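Local structure of phage terminase large subunit (Thermus phage P7426, 7KS4) at residues L247-R250 with Q251-A255; D228-P231 with E232-E235. The protein probably acts as the ATP-driven motor that packs viral DNA into empty capsids and as the endonuclease that cuts the genome, this chain being its N-terminal ATPase domain. One frame throughout, in Å; residues are numbered along the deposited sequence.

Interaction 1: L247-R250 with Q251-A255; sequences LEFR and QEYGA. With SO4 (sulfate ion), chain H.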
ATOM      1  N   LEU A 247       4.728  24.365  -7.064  1.00 57.26           N
ATOM      2  CA  LEU A 247       4.515  23.496  -5.908  1.00 55.86           C
ATOM      3  C   LEU A 247       3.922  22.162  -6.332  1.00 51.27           C
ATOM      4  O   LEU A 247       4.348  21.104  -5.856  1.00 45.68           O
ATOM      5  CB  LEU A 247       3.608  24.167  -4.872  1.00 63.16           C
ATOM      6  CG  LEU A 247       3.438  23.364  -3.567  1.00 65.48           C
ATOM      7  CD1 LEU A 247       3.261  24.295  -2.373  1.00 72.14           C
ATOM      8  CD2 LEU A 247       2.268  22.367  -3.611  1.00 64.18           C
ATOM      9  N   GLU A 248       2.906  22.194  -7.197  1.00 59.67           N
ATOM     10  CA  GLU A 248       2.316  20.951  -7.678  1.00 59.99           C
ATOM     11  C   GLU A 248       3.368  20.075  -8.339  1.00 55.50           C
ATOM     12  O   GLU A 248       3.388  18.855  -8.133  1.00 53.54           O
ATOM     13  CB  GLU A 248       1.172  21.253  -8.648  1.00 63.18           C
ATOM     14  CG  GLU A 248       0.500  20.016  -9.229  1.00 64.67           C
ATOM     15  CD  GLU A 248      -0.577  20.357 -10.241  1.00 68.67           C
ATOM     16  OE1 GLU A 248      -1.197  21.436 -10.109  1.00 72.51           O
ATOM     17  OE2 GLU A 248      -0.800  19.549 -11.172  1.00 68.95           O
ATOM     18  N   PHE A 249       4.256  20.676  -9.137  1.00 52.19           N
ATOM     19  CA  PHE A 249       5.282  19.894  -9.817  1.00 49.32           C
ATOM     20  C   PHE A 249       6.238  19.258  -8.817  1.00 45.88           C
ATOM     21  O   PHE A 249       6.527  18.056  -8.894  1.00 44.55           O
ATOM     22  CB  PHE A 249       6.057  20.769 -10.803  1.00 51.58           C
ATOM     23  CG  PHE A 249       7.277  20.097 -11.354  1.00 49.02           C
ATOM     24  CD1 PHE A 249       7.207  19.350 -12.517  1.00 48.66           C
ATOM     25  CD2 PHE A 249       8.489  20.182 -10.689  1.00 47.83           C
ATOM     26  CE1 PHE A 249       8.329  18.715 -13.011  1.00 46.18           C
ATOM     27  CE2 PHE A 249       9.607  19.544 -11.173  1.00 46.15           C
ATOM     28  CZ  PHE A 249       9.528  18.810 -12.335  1.00 45.68           C
ATOM     29  N   ARG A 250       6.753  20.052  -7.874  1.00 41.32           N
ATOM     30  CA  ARG A 250       7.705  19.523  -6.904  1.00 39.84           C
ATOM     31  C   ARG A 250       7.093  18.414  -6.057  1.00 37.45           C
ATOM     32  O   ARG A 250       7.807  17.492  -5.637  1.00 36.85           O
ATOM     33  CB  ARG A 250       8.220  20.652  -6.006  1.00 44.48           C
ATOM     34  CG  ARG A 250       9.118  21.661  -6.711  1.00 50.32           C
ATOM     35  CD  ARG A 250       9.626  22.726  -5.744  1.00 55.44           C
ATOM     36  NE  ARG A 250      10.574  23.626  -6.396  1.00 60.75           N
ATOM     37  CZ  ARG A 250      11.883  23.409  -6.493  1.00 59.97           C
ATOM     38  NH1 ARG A 250      12.427  22.317  -5.970  1.00 57.55           N
ATOM     39  NH2 ARG A 250      12.656  24.292  -7.114  1.00 62.57           N
ATOM     40  N   GLN A 251       5.792  18.492  -5.765  1.00 44.82           N
ATOM     41  CA  GLN A 251       5.159  17.469  -4.937  1.00 45.26           C
ATOM     42  C   GLN A 251       4.781  16.236  -5.743  1.00 44.49           C
ATOM     43  O   GLN A 251       5.131  15.111  -5.369  1.00 42.07           O
ATOM     44  CB  GLN A 251       3.903  18.017  -4.263  1.00 50.13           C
ATOM     45  CG  GLN A 251       4.155  18.920  -3.094  1.00 53.79           C
ATOM     46  CD  GLN A 251       2.914  19.087  -2.239  1.00 56.78           C
ATOM     47  OE1 GLN A 251       1.793  18.849  -2.694  1.00 58.17           O
ATOM     48  NE2 GLN A 251       3.111  19.478  -0.992  1.00 57.90           N
ATOM     49  N   GLU A 252       4.022  16.426  -6.826  1.00 46.74           N
ATOM     50  CA  GLU A 252       3.423  15.285  -7.509  1.00 48.55           C
ATOM     51  C   GLU A 252       4.456  14.492  -8.293  1.00 46.23           C
ATOM     52  O   GLU A 252       4.339  13.267  -8.400  1.00 46.71           O
ATOM     53  CB  GLU A 252       2.304  15.755  -8.434  1.00 54.03           C
ATOM     54  CG  GLU A 252       1.192  16.516  -7.730  1.00 57.31           C
ATOM     55  CD  GLU A 252       0.569  15.727  -6.589  1.00 59.21           C
ATOM     56  OE1 GLU A 252       0.320  16.331  -5.523  1.00 60.20           O
ATOM     57  OE2 GLU A 252       0.338  14.507  -6.754  1.00 59.54           O
ATOM     58  N   TYR A 253       5.467  15.162  -8.838  1.00 44.63           N
ATOM     59  CA  TYR A 253       6.525  14.499  -9.584  1.00 44.24           C
ATOM     60  C   TYR A 253       7.842  14.456  -8.839  1.00 42.17           C
ATOM     61  O   TYR A 253       8.497  13.412  -8.820  1.00 41.17           O
ATOM     62  CB  TYR A 253       6.725  15.198 -10.933  1.00 47.84           C
ATOM     63  CG  TYR A 253       5.477  15.184 -11.772  1.00 52.63           C
ATOM     64  CD1 TYR A 253       4.933  13.987 -12.213  1.00 54.99           C
ATOM     65  CD2 TYR A 253       4.837  16.364 -12.123  1.00 56.86           C
ATOM     66  CE1 TYR A 253       3.788  13.963 -12.977  1.00 59.96           C
ATOM     67  CE2 TYR A 253       3.690  16.350 -12.893  1.00 61.69           C
ATOM     68  CZ  TYR A 253       3.169  15.144 -13.316  1.00 63.57           C
ATOM     69  OH  TYR A 253       2.027  15.125 -14.083  1.00 68.81           O
ATOM     70  N   GLY A 254       8.246  15.559  -8.205  1.00 42.36           N
ATOM     71  CA  GLY A 254       9.459  15.541  -7.415  1.00 42.12           C
ATOM     72  C   GLY A 254       9.338  14.762  -6.122  1.00 41.26           C
ATOM     73  O   GLY A 254      10.360  14.354  -5.561  1.00 41.54           O
ATOM     74  N   ALA A 255       8.113  14.537  -5.644  1.00 40.14           N
ATOM     75  CA  ALA A 255       7.890  13.900  -4.348  1.00 39.56           C
ATOM     76  C   ALA A 255       8.573  14.695  -3.237  1.00 39.22           C
ATOM     77  O   ALA A 255       9.082  14.133  -2.264  1.00 39.81           O
ATOM     78  CB  ALA A 255       8.363  12.444  -4.353  1.00 39.30           C
TER
HETATM   79  S   SO4 H 307      -2.028  14.092 -15.095  0.53 46.92           S
HETATM   80  O1  SO4 H 307      -2.132  14.784 -16.378  0.53 47.05           O
HETATM   81  O2  SO4 H 307      -2.297  12.670 -15.285  0.53 45.82           O
HETATM   82  O3  SO4 H 307      -3.008  14.657 -14.170  0.53 46.91           O
HETATM   83  O4  SO4 H 307      -0.684  14.247 -14.542  0.53 46.78           O
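The C-terminal turn of helix 246-252 comes apart at the carbonyl of F249, which takes two backbone donors. Y253 N reaches F249 O at 3.1 Å in the ordinary i+4 pattern, and G254 N meets F249 O at 3.1 Å one residue later, in the wider i+5 pattern. The two approach differently: G254 N lies in the carbonyl plane, whereas Y253 N is tilted 29° from it. Upstream the helix is regular, with E252 N bonded to E248 O at 2.8 Å.

Side chains four residues apart pair along the helix. Y253 CD2 meets F249 CD1 at 3.8 Å, the rings being neither stacked nor perpendicular, with planes at 52°. The F249 ring also meets that of W227, and Y253 meets Y237. The phenol OH of Y253 makes a weak bond to O4 of a sulfate at 2.9 Å, an ion that R240 also holds. L247 and Q251 run alongside, with CD2 of L247 resting 3.6 Å from CD of the Q251 amide.

With CG swung beside its own backbone N, E252 passes CG 3.2 Å from E248 O, and a bend further out carries the carboxylate to K186. That salt bridge would offset the buried charge. A255 then takes positive phi (58°), a left-handed residue of the kind that typically ends an alpha-helix.

Interaction 2: D228-P231 with E232-E235; sequences DVWP and ERRE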
ATOM      1  N   ASP A 228      12.696   9.289 -11.297  1.00 44.30           N
ATOM      2  CA  ASP A 228      13.554   8.224 -10.789  1.00 45.22           C
ATOM      3  C   ASP A 228      13.086   6.863 -11.289  1.00 45.56           C
ATOM      4  O   ASP A 228      13.910   5.985 -11.570  1.00 48.64           O
ATOM      5  CB  ASP A 228      13.583   8.231  -9.257  1.00 45.32           C
ATOM      6  CG  ASP A 228      14.305   9.438  -8.686  1.00 45.29           C
ATOM      7  OD1 ASP A 228      15.289   9.896  -9.306  1.00 45.83           O
ATOM      8  OD2 ASP A 228      13.889   9.924  -7.612  1.00 43.51           O
ATOM      9  N   VAL A 229      11.775   6.671 -11.408  1.00 42.37           N
ATOM     10  CA  VAL A 229      11.242   5.419 -11.930  1.00 43.04           C
ATOM     11  C   VAL A 229      11.166   5.440 -13.452  1.00 42.29           C
ATOM     12  O   VAL A 229      11.346   4.400 -14.092  1.00 42.70           O
ATOM     13  CB  VAL A 229       9.860   5.132 -11.331  1.00 42.15           C
ATOM     14  CG1 VAL A 229       9.397   3.724 -11.730  1.00 44.23           C
ATOM     15  CG2 VAL A 229       9.876   5.308  -9.801  1.00 41.67           C
ATOM     16  N   TRP A 230      10.889   6.606 -14.043  1.00 40.06           N
ATOM     17  CA  TRP A 230      10.767   6.765 -15.490  1.00 41.63           C
ATOM     18  C   TRP A 230      11.787   7.800 -15.948  1.00 40.33           C
ATOM     19  O   TRP A 230      11.431   8.952 -16.243  1.00 38.59           O
ATOM     20  CB  TRP A 230       9.348   7.173 -15.877  1.00 43.66           C
ATOM     21  CG  TRP A 230       8.335   6.135 -15.523  1.00 47.75           C
ATOM     22  CD1 TRP A 230       7.377   6.215 -14.552  1.00 48.09           C
ATOM     23  CD2 TRP A 230       8.188   4.844 -16.127  1.00 51.31           C
ATOM     24  NE1 TRP A 230       6.639   5.055 -14.521  1.00 50.66           N
ATOM     25  CE2 TRP A 230       7.117   4.197 -15.478  1.00 52.80           C
ATOM     26  CE3 TRP A 230       8.859   4.173 -17.158  1.00 53.93           C
ATOM     27  CZ2 TRP A 230       6.700   2.910 -15.828  1.00 55.83           C
ATOM     28  CZ3 TRP A 230       8.444   2.897 -17.502  1.00 57.08           C
ATOM     29  CH2 TRP A 230       7.376   2.279 -16.840  1.00 57.67           C
ATOM     30  N   PRO A 231      13.066   7.428 -16.027  1.00 41.06           N
ATOM     31  CA  PRO A 231      14.080   8.404 -16.457  1.00 40.06           C
ATOM     32  C   PRO A 231      13.847   8.931 -17.861  1.00 38.88           C
ATOM     33  O   PRO A 231      14.211  10.075 -18.157  1.00 38.19           O
ATOM     34  CB  PRO A 231      15.397   7.616 -16.371  1.00 42.56           C
ATOM     35  CG  PRO A 231      15.072   6.334 -15.660  1.00 44.63           C
ATOM     36  CD  PRO A 231      13.626   6.075 -15.877  1.00 44.10           C
ATOM     37  N   GLU A 232      13.264   8.124 -18.747  1.00 40.06           N
ATOM     38  CA  GLU A 232      13.030   8.572 -20.111  1.00 40.82           C
ATOM     39  C   GLU A 232      11.928   9.624 -20.197  1.00 39.95           C
ATOM     40  O   GLU A 232      11.782  10.255 -21.248  1.00 40.30           O
ATOM     41  CB  GLU A 232      12.688   7.374 -21.004  1.00 42.85           C
ATOM     42  CG  GLU A 232      11.306   6.746 -20.766  1.00 44.99           C
ATOM     43  CD  GLU A 232      11.288   5.631 -19.726  1.00 47.14           C
ATOM     44  OE1 GLU A 232      12.099   5.656 -18.769  1.00 46.54           O
ATOM     45  OE2 GLU A 232      10.437   4.726 -19.870  1.00 49.49           O
ATOM     46  N   ARG A 233      11.154   9.808 -19.128  1.00 38.98           N
ATOM     47  CA  ARG A 233      10.106  10.818 -19.063  1.00 38.78           C
ATOM     48  C   ARG A 233      10.559  12.087 -18.360  1.00 37.04           C
ATOM     49  O   ARG A 233       9.760  13.019 -18.218  1.00 36.63           O
ATOM     50  CB  ARG A 233       8.878  10.265 -18.332  1.00 40.59           C
ATOM     51  CG  ARG A 233       8.223   9.079 -19.008  1.00 44.77           C
ATOM     52  CD  ARG A 233       7.050   8.553 -18.181  1.00 47.47           C
ATOM     53  NE  ARG A 233       6.555   7.271 -18.678  1.00 49.92           N
ATOM     54  CZ  ARG A 233       5.714   6.483 -18.015  1.00 51.20           C
ATOM     55  NH1 ARG A 233       5.265   6.837 -16.821  1.00 49.94           N
ATOM     56  NH2 ARG A 233       5.324   5.333 -18.546  1.00 53.10           N
ATOM     57  N   ARG A 234      11.804  12.136 -17.887  1.00 36.62           N
ATOM     58  CA  ARG A 234      12.242  13.282 -17.099  1.00 36.47           C
ATOM     59  C   ARG A 234      12.029  14.583 -17.863  1.00 36.06           C
ATOM     60  O   ARG A 234      11.502  15.558 -17.315  1.00 35.26           O
ATOM     61  CB  ARG A 234      13.711  13.127 -16.706  1.00 38.68           C
ATOM     62  CG  ARG A 234      14.166  14.164 -15.700  1.00 40.35           C
ATOM     63  CD  ARG A 234      15.642  14.036 -15.350  1.00 43.90           C
ATOM     64  NE  ARG A 234      15.953  14.787 -14.139  1.00 46.72           N
ATOM     65  CZ  ARG A 234      16.171  16.098 -14.098  1.00 48.92           C
ATOM     66  NH1 ARG A 234      16.124  16.831 -15.208  1.00 50.49           N
ATOM     67  NH2 ARG A 234      16.439  16.682 -12.937  1.00 50.48           N
ATOM     68  N   GLU A 235      12.440  14.624 -19.134  1.00 36.46           N
ATOM     69  CA  GLU A 235      12.319  15.871 -19.885  1.00 36.57           C
ATOM     70  C   GLU A 235      10.855  16.270 -20.045  1.00 36.55           C
ATOM     71  O   GLU A 235      10.510  17.451 -19.915  1.00 36.36           O
ATOM     72  CB  GLU A 235      12.998  15.751 -21.249  1.00 37.48           C
ATOM     73  CG  GLU A 235      12.969  17.049 -22.075  1.00 37.69           C
ATOM     74  CD  GLU A 235      13.741  18.213 -21.443  1.00 37.38           C
ATOM     75  OE1 GLU A 235      14.647  17.968 -20.624  1.00 38.18           O
ATOM     76  OE2 GLU A 235      13.446  19.385 -21.781  1.00 37.92           O
TER
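W230 and R233 form the stacked part of this turn. The guanidinium lies flat on the indole, planes 16° apart, and R233 CZ sits 3.5 Å from the centroid of the five-membered ring, almost on its normal, which meets the definition of a cation-pi contact. NH1 of R233 is nearest the pyrrole side, 3.2 Å from W230 CD1. An arginine chain extended from CG to NE carries the group there, its CD passing 3.5 Å from W230 CB. On the opposite indole face lies V229 CG1, while H24 meets the ring edge-to-face.

The polar ends are both taken up by Q45: its OE1 accepts from R233 NH1 and its backbone O from W230 NE1. Q45 belongs to the P-loop (Walker A) of this P-loop NTPase and binds ADP, so the stacked pair grips a nucleotide-binding residue through side chain and main chain together, which should restrict rotation of the two flat groups.

At the rim of the indole, E232 brings OE2 to within 3.2 Å of W230 CE3, near the ring plane, with the carboxylate turned 75° to it. Chi1 of 71° lodges E232 CG between its backbone N and carbonyl carbon, and a bend at chi2 folds the acid back over the chain. Its OE1 thereby comes 3.3 Å from P231 CD.

Backbone bonds tighten the chain between helices 226-229 and 234-239. R233 N donates to W230 O at 3.0 Å and R234 N to P231 O at 3.2 Å, both i+3 spans of 3-10 type, with each donor standing well above the carbonyl plane. R234 then carries its own guanidinium away to a cation-pi contact with W227.

Interaction 2 precedes interaction 1 in the chain, and helix 234-239 leads from one toward the other. Their centres are about 14 Å apart and their nearest atoms about 6 Å, so they do not touch directly; W227 bridges them, meeting R234 from one and F249 and Y253 from the other. Both lie on the same side of the chain's centre; interaction 2 borders the nucleotide site, the W230 side chain about 6 Å from ADP, and interaction 1 stands further back. The E252 side chain is about 9 Å from ADP and from the magnesium ion, and about 5 Å from that of E155, the predicted catalytic glutamate. The Q45 side chain contacts that of R233 (about 3 Å) but stays about 6 Å from Y253's.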